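Local coordinates for protein L-ornithine N(5)-monooxygenase (Pseudomonas aeruginosa, PDB 3S5W) that catalyses the FAD- and NADPH-dependent N5-hydroxylation of L-ornithine, the first step in making the hydroxamate groups of the siderophore pyoverdin, at residues Ser81-Phe87 with Thr121-Arg126; Pro100-Tyr106 with Asp131-Val136. One frame throughout, in Å; residues are numbered along the deposited sequence.

Contact 1 of 2, residues Ser81-Phe87 with Thr121-Arg126. With FAD (flavin-adenine dinucleotide), chain C; ONH (N~5~-hydroxy-L-ornithine), chain E.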
ATOM      1  N   SER A  81       9.116 -11.651  -5.398  1.00 35.92           N
ATOM      2  CA  SER A  81       8.107 -10.621  -5.262  1.00 34.77           C
ATOM      3  C   SER A  81       8.100  -9.815  -6.558  1.00 33.64           C
ATOM      4  O   SER A  81       8.852  -8.859  -6.721  1.00 33.54           O
ATOM      5  CB  SER A  81       8.342  -9.759  -4.016  1.00 34.28           C
ATOM      6  OG  SER A  81       9.652  -9.227  -3.963  1.00 37.99           O
ATOM      7  N   GLU A  82       7.278 -10.277  -7.491  1.00 31.55           N
ATOM      8  CA  GLU A  82       7.079  -9.652  -8.785  1.00 30.55           C
ATOM      9  C   GLU A  82       6.057  -8.511  -8.675  1.00 28.29           C
ATOM     10  O   GLU A  82       5.044  -8.648  -8.002  1.00 26.29           O
ATOM     11  CB  GLU A  82       6.552 -10.712  -9.759  1.00 31.96           C
ATOM     12  CG  GLU A  82       6.727 -10.372 -11.221  1.00 36.98           C
ATOM     13  CD  GLU A  82       6.391 -11.559 -12.131  1.00 41.76           C
ATOM     14  OE1 GLU A  82       5.194 -11.869 -12.326  1.00 42.68           O
ATOM     15  OE2 GLU A  82       7.345 -12.179 -12.636  1.00 44.65           O
ATOM     16  N   LEU A  83       6.311  -7.418  -9.367  1.00 27.12           N
ATOM     17  CA  LEU A  83       5.370  -6.319  -9.466  1.00 26.97           C
ATOM     18  C   LEU A  83       4.059  -6.838 -10.075  1.00 26.04           C
ATOM     19  O   LEU A  83       4.105  -7.612 -10.969  1.00 23.43           O
ATOM     20  CB  LEU A  83       5.970  -5.222 -10.330  1.00 20.00           C
ATOM     21  CG  LEU A  83       5.383  -3.816 -10.348  1.00 20.00           C
ATOM     22  CD1 LEU A  83       5.569  -3.124  -9.053  1.00 20.00           C
ATOM     23  CD2 LEU A  83       5.942  -2.986 -11.483  1.00 20.00           C
ATOM     24  N   GLN A  84       2.909  -6.427  -9.570  1.00 25.60           N
ATOM     25  CA  GLN A  84       1.648  -6.969 -10.084  1.00 26.81           C
ATOM     26  C   GLN A  84       0.949  -5.996 -11.005  1.00 26.04           C
ATOM     27  O   GLN A  84      -0.290  -5.979 -11.083  1.00 25.09           O
ATOM     28  CB  GLN A  84       0.717  -7.305  -8.940  1.00 28.86           C
ATOM     29  CG  GLN A  84       1.423  -7.927  -7.815  1.00 34.57           C
ATOM     30  CD  GLN A  84       0.461  -8.606  -6.938  1.00 42.75           C
ATOM     31  OE1 GLN A  84      -0.159  -9.604  -7.332  1.00 45.37           O
ATOM     32  NE2 GLN A  84       0.277  -8.059  -5.743  1.00 46.12           N
ATOM     33  N   ILE A  85       1.749  -5.189 -11.697  1.00 23.68           N
ATOM     34  CA  ILE A  85       1.240  -4.195 -12.634  1.00 23.22           C
ATOM     35  C   ILE A  85       2.316  -3.999 -13.711  1.00 22.76           C
ATOM     36  O   ILE A  85       3.501  -4.200 -13.421  1.00 22.90           O
ATOM     37  CB  ILE A  85       0.922  -2.880 -11.887  1.00 23.97           C
ATOM     38  CG1 ILE A  85      -0.052  -1.983 -12.687  1.00 24.66           C
ATOM     39  CG2 ILE A  85       2.213  -2.155 -11.464  1.00 22.70           C
ATOM     40  CD1 ILE A  85      -0.561  -0.752 -11.871  1.00 23.31           C
ATOM     41  N   SER A  86       1.934  -3.639 -14.942  1.00 22.40           N
ATOM     42  CA  SER A  86       2.946  -3.370 -16.000  1.00 23.02           C
ATOM     43  C   SER A  86       3.875  -2.220 -15.599  1.00 23.78           C
ATOM     44  O   SER A  86       3.424  -1.236 -15.000  1.00 23.61           O
ATOM     45  CB  SER A  86       2.269  -3.014 -17.332  1.00 22.72           C
ATOM     46  OG  SER A  86       3.209  -2.615 -18.332  1.00 24.04           O
ATOM     47  N   PHE A  87       5.155  -2.337 -15.951  1.00 24.14           N
ATOM     48  CA  PHE A  87       6.101  -1.253 -15.712  1.00 25.05           C
ATOM     49  C   PHE A  87       5.708   0.055 -16.429  1.00 25.22           C
ATOM     50  O   PHE A  87       6.182   1.114 -16.062  1.00 25.89           O
ATOM     51  CB  PHE A  87       7.522  -1.670 -16.083  1.00 25.39           C
ATOM     52  CG  PHE A  87       7.788  -1.713 -17.574  1.00 27.61           C
ATOM     53  CD1 PHE A  87       8.070  -0.549 -18.288  1.00 29.76           C
ATOM     54  CD2 PHE A  87       7.769  -2.926 -18.259  1.00 30.51           C
ATOM     55  CE1 PHE A  87       8.345  -0.593 -19.660  1.00 29.50           C
ATOM     56  CE2 PHE A  87       8.043  -2.969 -19.627  1.00 31.83           C
ATOM     57  CZ  PHE A  87       8.318  -1.785 -20.325  1.00 28.56           C
ATOM     58  N   THR A 121       9.943  -9.204 -19.966  1.00 30.78           N
ATOM     59  CA  THR A 121       8.841  -9.158 -18.981  1.00 30.80           C
ATOM     60  C   THR A 121       8.266  -7.743 -18.807  1.00 30.52           C
ATOM     61  O   THR A 121       9.020  -6.764 -18.812  1.00 30.39           O
ATOM     62  CB  THR A 121       9.257  -9.737 -17.612  1.00 31.06           C
ATOM     63  OG1 THR A 121       8.129  -9.705 -16.735  1.00 33.41           O
ATOM     64  CG2 THR A 121      10.424  -8.954 -16.964  1.00 31.15           C
ATOM     65  N   PHE A 122       6.945  -7.620 -18.689  1.00 29.02           N
ATOM     66  CA  PHE A 122       6.340  -6.348 -18.244  1.00 29.39           C
ATOM     67  C   PHE A 122       6.405  -6.144 -16.730  1.00 29.39           C
ATOM     68  O   PHE A 122       6.059  -5.070 -16.225  1.00 29.25           O
ATOM     69  CB  PHE A 122       4.892  -6.244 -18.679  1.00 29.73           C
ATOM     70  CG  PHE A 122       4.736  -5.895 -20.094  1.00 29.15           C
ATOM     71  CD1 PHE A 122       4.908  -4.579 -20.519  1.00 34.26           C
ATOM     72  CD2 PHE A 122       4.473  -6.868 -21.021  1.00 32.67           C
ATOM     73  CE1 PHE A 122       4.775  -4.231 -21.857  1.00 34.20           C
ATOM     74  CE2 PHE A 122       4.348  -6.540 -22.352  1.00 32.84           C
ATOM     75  CZ  PHE A 122       4.489  -5.215 -22.769  1.00 34.00           C
ATOM     76  N   TYR A 123       6.836  -7.177 -16.016  1.00 28.40           N
ATOM     77  CA  TYR A 123       6.774  -7.178 -14.552  1.00 28.48           C
ATOM     78  C   TYR A 123       8.144  -7.233 -13.892  1.00 29.16           C
ATOM     79  O   TYR A 123       8.608  -8.315 -13.552  1.00 29.90           O
ATOM     80  CB  TYR A 123       5.902  -8.359 -14.069  1.00 28.73           C
ATOM     81  CG  TYR A 123       4.592  -8.359 -14.768  1.00 28.69           C
ATOM     82  CD1 TYR A 123       3.657  -7.358 -14.498  1.00 30.41           C
ATOM     83  CD2 TYR A 123       4.303  -9.296 -15.767  1.00 31.87           C
ATOM     84  CE1 TYR A 123       2.463  -7.291 -15.167  1.00 32.11           C
ATOM     85  CE2 TYR A 123       3.087  -9.241 -16.455  1.00 32.62           C
ATOM     86  CZ  TYR A 123       2.176  -8.238 -16.139  1.00 34.56           C
ATOM     87  OH  TYR A 123       0.964  -8.149 -16.778  1.00 36.63           O
ATOM     88  N   PRO A 124       8.785  -6.069 -13.661  1.00 29.30           N
ATOM     89  CA  PRO A 124      10.046  -6.134 -12.910  1.00 29.96           C
ATOM     90  C   PRO A 124       9.811  -6.649 -11.493  1.00 29.62           C
ATOM     91  O   PRO A 124       8.676  -6.638 -11.012  1.00 29.84           O
ATOM     92  CB  PRO A 124      10.513  -4.668 -12.867  1.00 30.35           C
ATOM     93  CG  PRO A 124       9.298  -3.880 -13.015  1.00 30.60           C
ATOM     94  CD  PRO A 124       8.382  -4.672 -13.924  1.00 29.60           C
ATOM     95  N   CYS A 125      10.864  -7.105 -10.837  1.00 29.53           N
ATOM     96  CA  CYS A 125      10.784  -7.482  -9.436  1.00 29.82           C
ATOM     97  C   CYS A 125      10.453  -6.213  -8.620  1.00 27.81           C
ATOM     98  O   CYS A 125      10.824  -5.090  -9.024  1.00 25.87           O
ATOM     99  CB  CYS A 125      12.111  -8.088  -8.987  1.00 31.72           C
ATOM    100  SG  CYS A 125      12.417  -9.681  -9.823  1.00 44.56           S
ATOM    101  N   ARG A 126       9.749  -6.383  -7.502  1.00 24.62           N
ATOM    102  CA  ARG A 126       9.460  -5.222  -6.641  1.00 25.13           C
ATOM    103  C   ARG A 126      10.747  -4.554  -6.098  1.00 25.04           C
ATOM    104  O   ARG A 126      10.762  -3.342  -5.836  1.00 24.71           O
ATOM    105  CB  ARG A 126       8.469  -5.584  -5.525  1.00 24.14           C
ATOM    106  CG  ARG A 126       7.054  -5.776  -6.072  1.00 25.59           C
ATOM    107  CD  ARG A 126       5.998  -5.678  -4.947  1.00 27.93           C
ATOM    108  NE  ARG A 126       5.976  -6.896  -4.146  1.00 30.74           N
ATOM    109  CZ  ARG A 126       6.256  -6.986  -2.840  1.00 32.73           C
ATOM    110  NH1 ARG A 126       6.595  -5.919  -2.136  1.00 30.68           N
ATOM    111  NH2 ARG A 126       6.181  -8.166  -2.233  1.00 27.85           N
TER
HETATM  112  PA  FAD C 450       2.634   4.206   0.436  1.00 23.63           P
HETATM  113  O1A FAD C 450       2.119   3.261   1.455  1.00 19.77           O
HETATM  114  O2A FAD C 450       3.536   3.582  -0.644  1.00 19.53           O
HETATM  115  O5B FAD C 450       3.483   5.387   1.161  1.00 23.66           O
HETATM  116  C5B FAD C 450       2.971   5.987   2.327  1.00 21.39           C
HETATM  117  C4B FAD C 450       4.164   6.694   2.948  1.00 23.22           C
HETATM  118  O4B FAD C 450       3.691   7.424   4.047  1.00 26.67           O
HETATM  119  C3B FAD C 450       5.167   5.683   3.496  1.00 23.62           C
HETATM  120  O3B FAD C 450       6.431   5.889   2.898  1.00 24.22           O
HETATM  121  C2B FAD C 450       5.192   5.947   5.007  1.00 24.49           C
HETATM  122  O2B FAD C 450       6.513   5.934   5.537  1.00 27.34           O
HETATM  123  C1B FAD C 450       4.651   7.342   5.090  1.00 25.52           C
HETATM  124  N9A FAD C 450       3.902   7.661   6.302  1.00 27.25           N
HETATM  125  C8A FAD C 450       2.837   6.967   6.865  1.00 30.44           C
HETATM  126  N7A FAD C 450       2.404   7.684   7.945  1.00 29.15           N
HETATM  127  C5A FAD C 450       3.162   8.810   8.038  1.00 28.77           C
HETATM  128  C6A FAD C 450       3.151   9.876   8.937  1.00 30.58           C
HETATM  129  N6A FAD C 450       2.127  10.039   9.790  1.00 28.73           N
HETATM  130  N1A FAD C 450       4.087  10.893   8.764  1.00 28.54           N
HETATM  131  C2A FAD C 450       5.004  10.890   7.733  1.00 27.82           C
HETATM  132  N3A FAD C 450       5.016   9.829   6.833  1.00 25.41           N
HETATM  133  C4A FAD C 450       4.104   8.812   6.998  1.00 28.24           C
HETATM  134  N1  FAD C 450       0.332  -1.549  -6.157  1.00 22.48           N
HETATM  135  C2  FAD C 450       0.506  -1.811  -7.510  1.00 25.26           C
HETATM  136  O2  FAD C 450      -0.049  -1.120  -8.347  1.00 23.60           O
HETATM  137  N3  FAD C 450       1.305  -2.855  -7.927  1.00 25.57           N
HETATM  138  C4  FAD C 450       1.963  -3.654  -7.025  1.00 28.10           C
HETATM  139  O4  FAD C 450       2.709  -4.554  -7.449  1.00 26.10           O
HETATM  140  C4X FAD C 450       1.780  -3.407  -5.651  1.00 25.20           C
HETATM  141  N5  FAD C 450       2.414  -4.208  -4.713  1.00 26.11           N
HETATM  142  C5X FAD C 450       2.224  -3.971  -3.362  1.00 27.52           C
HETATM  143  C6  FAD C 450       2.870  -4.790  -2.425  1.00 29.83           C
HETATM  144  C7  FAD C 450       2.699  -4.578  -1.063  1.00 29.86           C
HETATM  145  C7M FAD C 450       3.418  -5.505  -0.115  1.00 32.40           C
HETATM  146  C8  FAD C 450       1.855  -3.559  -0.636  1.00 28.19           C
HETATM  147  C8M FAD C 450       1.625  -3.271   0.820  1.00 31.03           C
HETATM  148  C9  FAD C 450       1.209  -2.740  -1.556  1.00 26.97           C
HETATM  149  C9A FAD C 450       1.398  -2.920  -2.933  1.00 26.84           C
HETATM  150  N10 FAD C 450       0.755  -2.109  -3.875  1.00 23.80           N
HETATM  151  C10 FAD C 450       0.937  -2.370  -5.229  1.00 24.18           C
HETATM  152  C1' FAD C 450      -0.185  -1.012  -3.479  1.00 23.37           C
HETATM  153  C2' FAD C 450       0.502   0.232  -2.878  1.00 23.22           C
HETATM  154  O2' FAD C 450      -0.502   0.797  -2.029  1.00 24.65           O
HETATM  155  C3' FAD C 450       0.865   1.206  -3.989  1.00 24.06           C
HETATM  156  O3' FAD C 450       1.739   0.606  -4.966  1.00 23.72           O
HETATM  157  C4' FAD C 450       1.596   2.456  -3.439  1.00 22.97           C
HETATM  158  O4' FAD C 450       2.646   2.042  -2.572  1.00 23.37           O
HETATM  159  C5' FAD C 450       0.669   3.506  -2.771  1.00 23.29           C
HETATM  160  O5' FAD C 450       1.412   4.705  -2.659  1.00 26.29           O
HETATM  161  P   FAD C 450       1.161   5.794  -1.488  1.00 24.11           P
HETATM  162  O1P FAD C 450       2.267   6.808  -1.650  1.00 22.80           O
HETATM  163  O2P FAD C 450      -0.260   6.266  -1.628  1.00 20.51           O
HETATM  164  O3P FAD C 450       1.348   4.950  -0.148  1.00 21.18           O
HETATM  165  C   ONH E 445      -3.690  -2.711 -13.396  1.00 25.05           C
HETATM  166  N   ONH E 445      -4.353  -5.040 -12.941  1.00 22.25           N
HETATM  167  O   ONH E 445      -3.299  -3.172 -14.510  1.00 24.14           O
HETATM  168  CA  ONH E 445      -4.132  -3.697 -12.352  1.00 23.88           C
HETATM  169  CB  ONH E 445      -3.123  -3.712 -11.197  1.00 23.66           C
HETATM  170  CD  ONH E 445      -2.643  -4.650  -8.971  1.00 26.13           C
HETATM  171  NE  ONH E 445      -3.192  -5.542  -7.982  1.00 26.18           N
HETATM  172  CG  ONH E 445      -3.641  -4.636 -10.107  1.00 23.28           C
HETATM  173  OZ  ONH E 445      -2.319  -6.073  -7.059  1.00 41.06           O
HETATM  174  OXT ONH E 445      -3.736  -1.482 -13.105  1.00 24.62           O
HETATM  175  O   HOH W   1       4.422  -8.823  -5.439  1.00 34.09           O
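Arg126 and Ser81 meet beside the flavin ring system. The Arg126 amide, on the first residue of helix 126-137, gives Ser81 O an almost straight bond (N to O 2.7 Å, 177° at the hydrogen). Its side chain then bends at CG-CD (chi3 -76°), which lays the guanidinium between two partners: Ser81 OG, itself hydrogen-bonded to Val78 O, lies over one face and FAD C6 over the opposite one, 3.7 Å from the plane and toward its rim. Glu241 forms a salt bridge with NH2 and Thr76 OG1 bonds NH1, while a water accepts from NE and donates to Glu82 O, so every guanidinium nitrogen has a partner. Together these partners fix the rotation of the guanidinium against the flavin rim. Leu83 N bonds Pro124 O at 3.0 Å, and with CG anti to its backbone N the leucine sets CD2 against Pro124 CG and CD1 near FAD O4. Tyr123 turns its ring edge to the Ile85 carbonyl, with CD1 3.3 Å from that O. At the far end Phe87 N bonds Phe122 O at 2.9 Å; the two phenyl rings are nearly parallel, planes 19° apart, but slid so far that they barely overlap, CE2 of Phe87 meeting CD1 of Phe122 at 3.6 Å. Held in this way, the 81-87 loop offers Gln84 N to FAD O4 (2.8 Å) and sets Ile85 CD1 beside both the flavin and the hydroxyornithine carboxylate: it is a wall of the flavin and substrate site of an N-hydroxylating monooxygenase.

Contact 2 of 2, residues Pro100-Tyr106 with Asp131-Val136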
ATOM      1  N   PRO A 100      11.485  12.545 -17.810  1.00 26.96           N
ATOM      2  CA  PRO A 100      12.730  11.861 -17.482  1.00 26.52           C
ATOM      3  C   PRO A 100      12.572  10.849 -16.330  1.00 25.75           C
ATOM      4  O   PRO A 100      13.502  10.096 -16.038  1.00 24.97           O
ATOM      5  CB  PRO A 100      13.673  13.013 -17.084  1.00 27.82           C
ATOM      6  CG  PRO A 100      12.762  14.111 -16.641  1.00 28.21           C
ATOM      7  CD  PRO A 100      11.537  13.993 -17.474  1.00 27.57           C
ATOM      8  N   TYR A 101      11.386  10.803 -15.727  1.00 23.77           N
ATOM      9  CA  TYR A 101      11.145   9.885 -14.608  1.00 24.12           C
ATOM     10  C   TYR A 101      10.405   8.608 -14.995  1.00 22.81           C
ATOM     11  O   TYR A 101       9.924   7.932 -14.110  1.00 22.65           O
ATOM     12  CB  TYR A 101      10.383  10.606 -13.455  1.00 23.01           C
ATOM     13  CG  TYR A 101      11.111  11.867 -13.054  1.00 24.83           C
ATOM     14  CD1 TYR A 101      12.414  11.820 -12.589  1.00 27.45           C
ATOM     15  CD2 TYR A 101      10.493  13.114 -13.202  1.00 28.86           C
ATOM     16  CE1 TYR A 101      13.106  13.018 -12.239  1.00 31.54           C
ATOM     17  CE2 TYR A 101      11.146  14.290 -12.854  1.00 30.66           C
ATOM     18  CZ  TYR A 101      12.439  14.233 -12.373  1.00 33.53           C
ATOM     19  OH  TYR A 101      13.051  15.406 -12.038  1.00 38.40           O
ATOM     20  N   SER A 102      10.312   8.300 -16.293  1.00 22.83           N
ATOM     21  CA  SER A 102       9.690   7.036 -16.712  1.00 22.74           C
ATOM     22  C   SER A 102      10.572   5.861 -16.280  1.00 22.71           C
ATOM     23  O   SER A 102      11.798   5.999 -16.076  1.00 21.77           O
ATOM     24  CB  SER A 102       9.471   7.009 -18.226  1.00 22.68           C
ATOM     25  OG  SER A 102      10.718   6.945 -18.906  1.00 22.67           O
ATOM     26  N   PHE A 103       9.957   4.695 -16.124  1.00 21.93           N
ATOM     27  CA  PHE A 103      10.741   3.520 -15.819  1.00 21.87           C
ATOM     28  C   PHE A 103      11.738   3.245 -16.970  1.00 21.46           C
ATOM     29  O   PHE A 103      12.866   2.820 -16.724  1.00 21.65           O
ATOM     30  CB  PHE A 103       9.818   2.319 -15.551  1.00 21.68           C
ATOM     31  CG  PHE A 103      10.532   1.117 -15.017  1.00 22.03           C
ATOM     32  CD1 PHE A 103      10.837   1.006 -13.642  1.00 23.70           C
ATOM     33  CD2 PHE A 103      10.862   0.053 -15.874  1.00 22.52           C
ATOM     34  CE1 PHE A 103      11.494  -0.129 -13.148  1.00 24.46           C
ATOM     35  CE2 PHE A 103      11.506  -1.095 -15.379  1.00 23.36           C
ATOM     36  CZ  PHE A 103      11.818  -1.189 -14.011  1.00 22.17           C
ATOM     37  N   VAL A 104      11.339   3.509 -18.206  1.00 22.21           N
ATOM     38  CA  VAL A 104      12.267   3.262 -19.335  1.00 22.48           C
ATOM     39  C   VAL A 104      13.487   4.190 -19.222  1.00 22.93           C
ATOM     40  O   VAL A 104      14.621   3.764 -19.421  1.00 22.50           O
ATOM     41  CB  VAL A 104      11.560   3.324 -20.693  1.00 22.84           C
ATOM     42  CG1 VAL A 104      12.546   3.140 -21.865  1.00 23.59           C
ATOM     43  CG2 VAL A 104      10.483   2.263 -20.766  1.00 23.82           C
ATOM     44  N   ASN A 105      13.258   5.449 -18.864  1.00 22.93           N
ATOM     45  CA  ASN A 105      14.401   6.361 -18.728  1.00 23.87           C
ATOM     46  C   ASN A 105      15.311   5.969 -17.575  1.00 23.42           C
ATOM     47  O   ASN A 105      16.544   6.008 -17.695  1.00 23.91           O
ATOM     48  CB  ASN A 105      13.995   7.826 -18.645  1.00 24.15           C
ATOM     49  CG  ASN A 105      15.172   8.736 -19.000  1.00 26.14           C
ATOM     50  OD1 ASN A 105      15.822   8.521 -20.018  1.00 25.54           O
ATOM     51  ND2 ASN A 105      15.481   9.694 -18.134  1.00 25.58           N
ATOM     52  N   TYR A 106      14.687   5.540 -16.467  1.00 22.61           N
ATOM     53  CA  TYR A 106      15.394   5.014 -15.335  1.00 22.02           C
ATOM     54  C   TYR A 106      16.359   3.884 -15.750  1.00 22.52           C
ATOM     55  O   TYR A 106      17.541   3.897 -15.368  1.00 22.16           O
ATOM     56  CB  TYR A 106      14.384   4.570 -14.248  1.00 22.66           C
ATOM     57  CG  TYR A 106      14.930   3.512 -13.340  1.00 22.62           C
ATOM     58  CD1 TYR A 106      14.604   2.169 -13.531  1.00 23.81           C
ATOM     59  CD2 TYR A 106      15.784   3.843 -12.292  1.00 20.43           C
ATOM     60  CE1 TYR A 106      15.136   1.195 -12.721  1.00 21.59           C
ATOM     61  CE2 TYR A 106      16.306   2.861 -11.452  1.00 23.27           C
ATOM     62  CZ  TYR A 106      15.976   1.548 -11.671  1.00 24.71           C
ATOM     63  OH  TYR A 106      16.490   0.573 -10.855  1.00 26.01           O
ATOM     64  N   ASP A 131      14.059   0.413  -6.239  1.00 23.34           N
ATOM     65  CA  ASP A 131      15.234   1.174  -6.678  1.00 24.01           C
ATOM     66  C   ASP A 131      14.821   2.333  -7.601  1.00 23.21           C
ATOM     67  O   ASP A 131      15.354   3.432  -7.491  1.00 21.87           O
ATOM     68  CB  ASP A 131      16.221   0.251  -7.396  1.00 23.88           C
ATOM     69  CG  ASP A 131      17.560   0.897  -7.589  1.00 27.92           C
ATOM     70  OD1 ASP A 131      18.270   1.013  -6.587  1.00 29.17           O
ATOM     71  OD2 ASP A 131      17.887   1.296  -8.730  1.00 29.62           O
ATOM     72  N   TYR A 132      13.852   2.079  -8.488  1.00 22.64           N
ATOM     73  CA  TYR A 132      13.295   3.101  -9.376  1.00 21.80           C
ATOM     74  C   TYR A 132      12.655   4.253  -8.570  1.00 22.37           C
ATOM     75  O   TYR A 132      12.883   5.422  -8.854  1.00 22.67           O
ATOM     76  CB  TYR A 132      12.250   2.469 -10.317  1.00 20.67           C
ATOM     77  CG  TYR A 132      11.275   3.428 -10.940  1.00 21.01           C
ATOM     78  CD1 TYR A 132      11.691   4.359 -11.891  1.00 20.82           C
ATOM     79  CD2 TYR A 132       9.901   3.374 -10.621  1.00 22.62           C
ATOM     80  CE1 TYR A 132      10.788   5.220 -12.485  1.00 21.08           C
ATOM     81  CE2 TYR A 132       8.986   4.269 -11.202  1.00 22.97           C
ATOM     82  CZ  TYR A 132       9.452   5.170 -12.128  1.00 20.77           C
ATOM     83  OH  TYR A 132       8.601   6.039 -12.708  1.00 22.12           O
ATOM     84  N   LEU A 133      11.842   3.904  -7.586  1.00 21.85           N
ATOM     85  CA  LEU A 133      11.189   4.923  -6.763  1.00 22.20           C
ATOM     86  C   LEU A 133      12.212   5.777  -6.003  1.00 22.98           C
ATOM     87  O   LEU A 133      12.066   7.004  -5.942  1.00 22.33           O
ATOM     88  CB  LEU A 133      10.234   4.253  -5.772  1.00 22.12           C
ATOM     89  CG  LEU A 133       9.001   3.661  -6.452  1.00 22.36           C
ATOM     90  CD1 LEU A 133       8.216   2.879  -5.422  1.00 24.49           C
ATOM     91  CD2 LEU A 133       8.075   4.744  -7.104  1.00 24.12           C
ATOM     92  N   ARG A 134      13.222   5.115  -5.433  1.00 22.89           N
ATOM     93  CA  ARG A 134      14.301   5.828  -4.705  1.00 25.33           C
ATOM     94  C   ARG A 134      15.046   6.742  -5.670  1.00 25.69           C
ATOM     95  O   ARG A 134      15.368   7.877  -5.339  1.00 25.97           O
ATOM     96  CB  ARG A 134      15.248   4.825  -4.074  1.00 24.76           C
ATOM     97  CG  ARG A 134      14.621   4.146  -2.855  1.00 27.94           C
ATOM     98  CD  ARG A 134      15.432   2.977  -2.331  1.00 32.41           C
ATOM     99  NE  ARG A 134      16.839   3.321  -2.152  1.00 36.47           N
ATOM    100  CZ  ARG A 134      17.363   3.847  -1.051  1.00 42.14           C
ATOM    101  NH1 ARG A 134      16.605   4.093   0.017  1.00 42.48           N
ATOM    102  NH2 ARG A 134      18.659   4.131  -1.021  1.00 41.80           N
ATOM    103  N   TRP A 135      15.299   6.252  -6.881  1.00 24.90           N
ATOM    104  CA  TRP A 135      16.000   7.056  -7.872  1.00 25.33           C
ATOM    105  C   TRP A 135      15.173   8.295  -8.251  1.00 25.51           C
ATOM    106  O   TRP A 135      15.708   9.397  -8.275  1.00 26.01           O
ATOM    107  CB  TRP A 135      16.362   6.228  -9.105  1.00 24.95           C
ATOM    108  CG  TRP A 135      16.980   7.039 -10.221  1.00 25.50           C
ATOM    109  CD1 TRP A 135      18.287   7.459 -10.314  1.00 27.86           C
ATOM    110  CD2 TRP A 135      16.315   7.523 -11.395  1.00 27.49           C
ATOM    111  NE1 TRP A 135      18.471   8.168 -11.475  1.00 26.12           N
ATOM    112  CE2 TRP A 135      17.280   8.222 -12.161  1.00 28.50           C
ATOM    113  CE3 TRP A 135      14.989   7.436 -11.874  1.00 24.43           C
ATOM    114  CZ2 TRP A 135      16.962   8.837 -13.385  1.00 30.09           C
ATOM    115  CZ3 TRP A 135      14.670   8.037 -13.087  1.00 28.92           C
ATOM    116  CH2 TRP A 135      15.655   8.722 -13.838  1.00 29.07           C
ATOM    117  N   VAL A 136      13.872   8.127  -8.501  1.00 24.51           N
ATOM    118  CA  VAL A 136      13.024   9.264  -8.833  1.00 24.55           C
ATOM    119  C   VAL A 136      13.011  10.267  -7.649  1.00 25.72           C
ATOM    120  O   VAL A 136      13.191  11.455  -7.878  1.00 25.46           O
ATOM    121  CB  VAL A 136      11.591   8.861  -9.200  1.00 24.78           C
ATOM    122  CG1 VAL A 136      10.681  10.097  -9.387  1.00 25.74           C
ATOM    123  CG2 VAL A 136      11.586   8.051 -10.537  1.00 24.30           C
TER
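Tyr106 and Tyr132 both hold CG anti to the backbone N (chi1 155° and 160°), which sends each ring from its own helix across to the other. Trp135 does likewise at 175°, and its side chain runs antiparallel to that of Tyr106, with Tyr106 CD2 over a face of the indole. The Tyr132 CA sits over the face of the Tyr106 ring, 3.8 Å from its centroid, a CH-pi contact, and the Tyr132 ring turns its edge to that same tyrosine in an offset T-shaped pair. Phe103 in turn points its edge at a face of Tyr132, CD1 lying 3.7 Å from CG, and Tyr106 CA rests over the six-membered ring of Trp135. Large flat side chains suit this place because each can offer a face to one neighbour and an edge to the next. The two phenols also carry their hydroxyls to polar partners within a largely buried interface. Tyr132 OH donates to Tyr101 O at 2.7 Å, that oxygen lying in the plane of the Tyr132 ring, and Leu91 N is a second partner of this hydroxyl. Tyr106 OH donates to the anti lone pair of Asp131 OD2 at 2.6 Å and is also hydrogen-bonded to Arg112 NH2. Ser102 caps helix 103-109, its OG accepting from Asn105 N at 2.9 Å, while Asn105 ND2 bonds Pro100 O and so ties down the turn that runs into the helix. Beyond the aromatic cluster, Tyr101 CD1 packs on Val136 CG1 at 4.0 Å. Both residues also touch Ile47, so helix 103-109 with its leading turn lies against helix 126-137, and the pair meets helix 40-56, which follows strand 30-36.

In the fold
The two contacts share helix 126-137: contact 1 holds its first residue, Arg126, and contact 2 its later turns. Their segments alternate along the chain, and they touch where Phe103 of contact 2 packs on Phe87 and Pro124 of contact 1. Contact 2 is the more buried, two helices joined by interlocking aromatic rings whose buried tyrosine hydroxyls find a carbonyl and a carboxylate. Contact 1 is partly buried and joins irregular loops through three backbone hydrogen bonds together with side-chain packing, and its exposed end at Phe122 contrasts with the buried arginine at the flavin. Contact 1 touches cofactor and product directly, whereas in contact 2 the side chain of Tyr132 is about 10 Å from FAD.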